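Local structure of decapping nuclease RAI1 (Candida albicans, 5BUD) at residues V126-Q131 and K343-S348. The protein hydrolyses NAD caps and other 5'-end structures of RNA using divalent metal ions, and binds and stimulates the exoribonuclease RAT1. Residues are numbered along the deposited sequence; the frame is centred on the assembly and turned at random.
Sequences VPFDGQ and KDEIKS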
loop_
_atom_site.group_PDB
_atom_site.type_symbol
_atom_site.label_atom_id
_atom_site.label_comp_id
_atom_site.label_asym_id
_atom_site.label_seq_id
_atom_site.Cartn_x
_atom_site.Cartn_y
_atom_site.Cartn_z
ATOM N N VAL A 126 14.662 -9.212 -8.611
ATOM C CA VAL A 126 16.087 -9.418 -8.397
ATOM C C VAL A 126 16.246 -10.604 -7.437
ATOM O O VAL A 126 15.911 -10.492 -6.267
ATOM C CB VAL A 126 16.765 -8.157 -7.827
ATOM C CG1 VAL A 126 18.247 -8.410 -7.550
ATOM C CG2 VAL A 126 16.584 -6.970 -8.770
ATOM N N PRO A 127 16.722 -11.753 -7.943
ATOM C CA PRO A 127 16.982 -12.888 -7.064
ATOM C C PRO A 127 18.262 -12.685 -6.268
ATOM O O PRO A 127 19.305 -12.269 -6.839
ATOM C CB PRO A 127 17.145 -14.065 -8.025
ATOM C CG PRO A 127 16.688 -13.583 -9.355
ATOM C CD PRO A 127 16.904 -12.108 -9.365
ATOM N N PHE A 128 18.199 -12.997 -4.969
ATOM C CA PHE A 128 19.369 -12.864 -4.100
ATOM C C PHE A 128 19.194 -13.659 -2.820
ATOM O O PHE A 128 18.161 -13.572 -2.155
ATOM C CB PHE A 128 19.661 -11.383 -3.775
ATOM C CG PHE A 128 20.810 -11.202 -2.827
ATOM C CD1 PHE A 128 20.587 -10.874 -1.500
ATOM C CD2 PHE A 128 22.110 -11.449 -3.240
ATOM C CE1 PHE A 128 21.641 -10.755 -0.613
ATOM C CE2 PHE A 128 23.168 -11.333 -2.355
ATOM C CZ PHE A 128 22.934 -10.994 -1.034
ATOM N N ASP A 129 20.212 -14.454 -2.498
ATOM C CA ASP A 129 20.218 -15.264 -1.297
ATOM C C ASP A 129 18.983 -16.134 -1.146
ATOM O O ASP A 129 18.454 -16.269 -0.061
ATOM C CB ASP A 129 20.361 -14.365 -0.067
ATOM C CG ASP A 129 20.776 -15.143 1.174
ATOM O OD1 ASP A 129 21.354 -16.233 1.000
ATOM O OD2 ASP A 129 20.511 -14.668 2.303
ATOM N N GLY A 130 18.512 -16.683 -2.245
ATOM C CA GLY A 130 17.399 -17.636 -2.245
ATOM C C GLY A 130 16.035 -16.977 -2.204
ATOM O O GLY A 130 15.039 -17.653 -1.969
ATOM N N GLN A 131 16.001 -15.653 -2.394
ATOM C CA GLN A 131 14.760 -14.873 -2.366
ATOM C C GLN A 131 14.634 -13.949 -3.561
ATOM O O GLN A 131 15.618 -13.592 -4.175
ATOM C CB GLN A 131 14.674 -14.052 -1.081
ATOM C CG GLN A 131 14.827 -14.944 0.126
ATOM C CD GLN A 131 14.773 -14.229 1.442
ATOM O OE1 GLN A 131 15.490 -13.255 1.667
ATOM N NE2 GLN A 131 13.964 -14.752 2.352
ATOM N N LYS A 343 18.391 -18.914 -7.087
ATOM C CA LYS A 343 19.804 -19.093 -6.769
ATOM C C LYS A 343 20.727 -18.437 -7.811
ATOM O O LYS A 343 21.930 -18.289 -7.576
ATOM C CB LYS A 343 20.086 -20.593 -6.627
ATOM C CG LYS A 343 19.296 -21.235 -5.487
ATOM C CD LYS A 343 18.687 -22.569 -5.890
ATOM C CE LYS A 343 18.480 -23.488 -4.696
ATOM N NZ LYS A 343 17.899 -24.793 -5.106
ATOM N N ASP A 344 20.173 -18.029 -8.950
ATOM C CA ASP A 344 20.986 -17.407 -9.993
ATOM C C ASP A 344 21.049 -15.889 -9.848
ATOM O O ASP A 344 20.170 -15.170 -10.304
ATOM C CB ASP A 344 20.473 -17.803 -11.369
ATOM C CG ASP A 344 21.268 -17.186 -12.480
ATOM O OD1 ASP A 344 22.192 -16.373 -12.222
ATOM O OD2 ASP A 344 20.953 -17.517 -13.626
ATOM N N GLU A 345 22.121 -15.422 -9.230
ATOM C CA GLU A 345 22.308 -14.013 -8.912
ATOM C C GLU A 345 23.023 -13.271 -10.024
ATOM O O GLU A 345 23.575 -12.202 -9.816
ATOM C CB GLU A 345 23.081 -13.902 -7.609
ATOM C CG GLU A 345 22.329 -14.583 -6.483
ATOM C CD GLU A 345 23.058 -14.568 -5.177
ATOM O OE1 GLU A 345 22.582 -15.271 -4.274
ATOM O OE2 GLU A 345 24.078 -13.851 -5.063
ATOM N N ILE A 346 22.981 -13.853 -11.212
ATOM C CA ILE A 346 23.735 -13.367 -12.350
ATOM C C ILE A 346 22.873 -12.396 -13.172
ATOM O O ILE A 346 23.372 -11.655 -14.021
ATOM C CB ILE A 346 24.252 -14.591 -13.160
ATOM C CG1 ILE A 346 25.756 -14.506 -13.327
ATOM C CG2 ILE A 346 23.475 -14.821 -14.439
ATOM C CD1 ILE A 346 26.477 -14.757 -12.020
ATOM N N LYS A 347 21.577 -12.374 -12.888
ATOM C CA LYS A 347 20.682 -11.494 -13.619
ATOM C C LYS A 347 19.466 -11.040 -12.835
ATOM O O LYS A 347 19.282 -11.414 -11.677
ATOM C CB LYS A 347 20.278 -12.133 -14.940
ATOM C CG LYS A 347 19.908 -13.592 -14.899
ATOM C CD LYS A 347 20.340 -14.179 -16.234
ATOM C CE LYS A 347 19.513 -15.370 -16.656
ATOM N NZ LYS A 347 20.208 -16.041 -17.801
ATOM N N SER A 348 18.700 -10.169 -13.490
ATOM C CA SER A 348 17.473 -9.573 -12.960
ATOM C C SER A 348 16.446 -9.551 -14.086
ATOM O O SER A 348 16.802 -9.725 -15.280
ATOM C CB SER A 348 17.755 -8.146 -12.547
ATOM O OG SER A 348 18.736 -8.076 -11.547
HETATM O O HOH W 1 20.623 -16.868 -4.206
#
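A tight beta-hairpin turn, type I' from Phe128 to Gln131, is gripped by Glu345 from the loop that follows helix 322-339. Asp129 N donates to Glu345 OE1 over 3.1 Å, with an N-H...O angle of 161°. OE1 is met from above the carboxylate plane, 55° out of it. A water accepts from Gly130 N at 2.9 Å and also links it to Glu345 OE1, though the water lies only 2.5 Å from OE1, which makes that leg less certain. Glu345 is extended beyond CG, which carries its carboxylate across to the turn. Its other oxygen, OE2, lies 3.6 Å from Phe128 CD2, with the ring and carboxylate planes 52° apart. The hairpin joins strands 121-128 and 131-136 of the PD-(D/E)XK nuclease fold, away from the manganese sites. On strand 121-128, Pro127 turns its ring to the loop, and its CD lies 3.4 Å from Lys347 O. Arg374 NH2 of helix 367-377 hydrogen-bonds both Pro127 O and Lys347 O, bridging the two backbones. Near the start of strand 349-354, Ser348 OG packs on Val126 CG2 at 3.7 Å and hydrogen-bonds Asn370. The Asp129 carboxylate forms a salt bridge with Arg387 of helix 381-389.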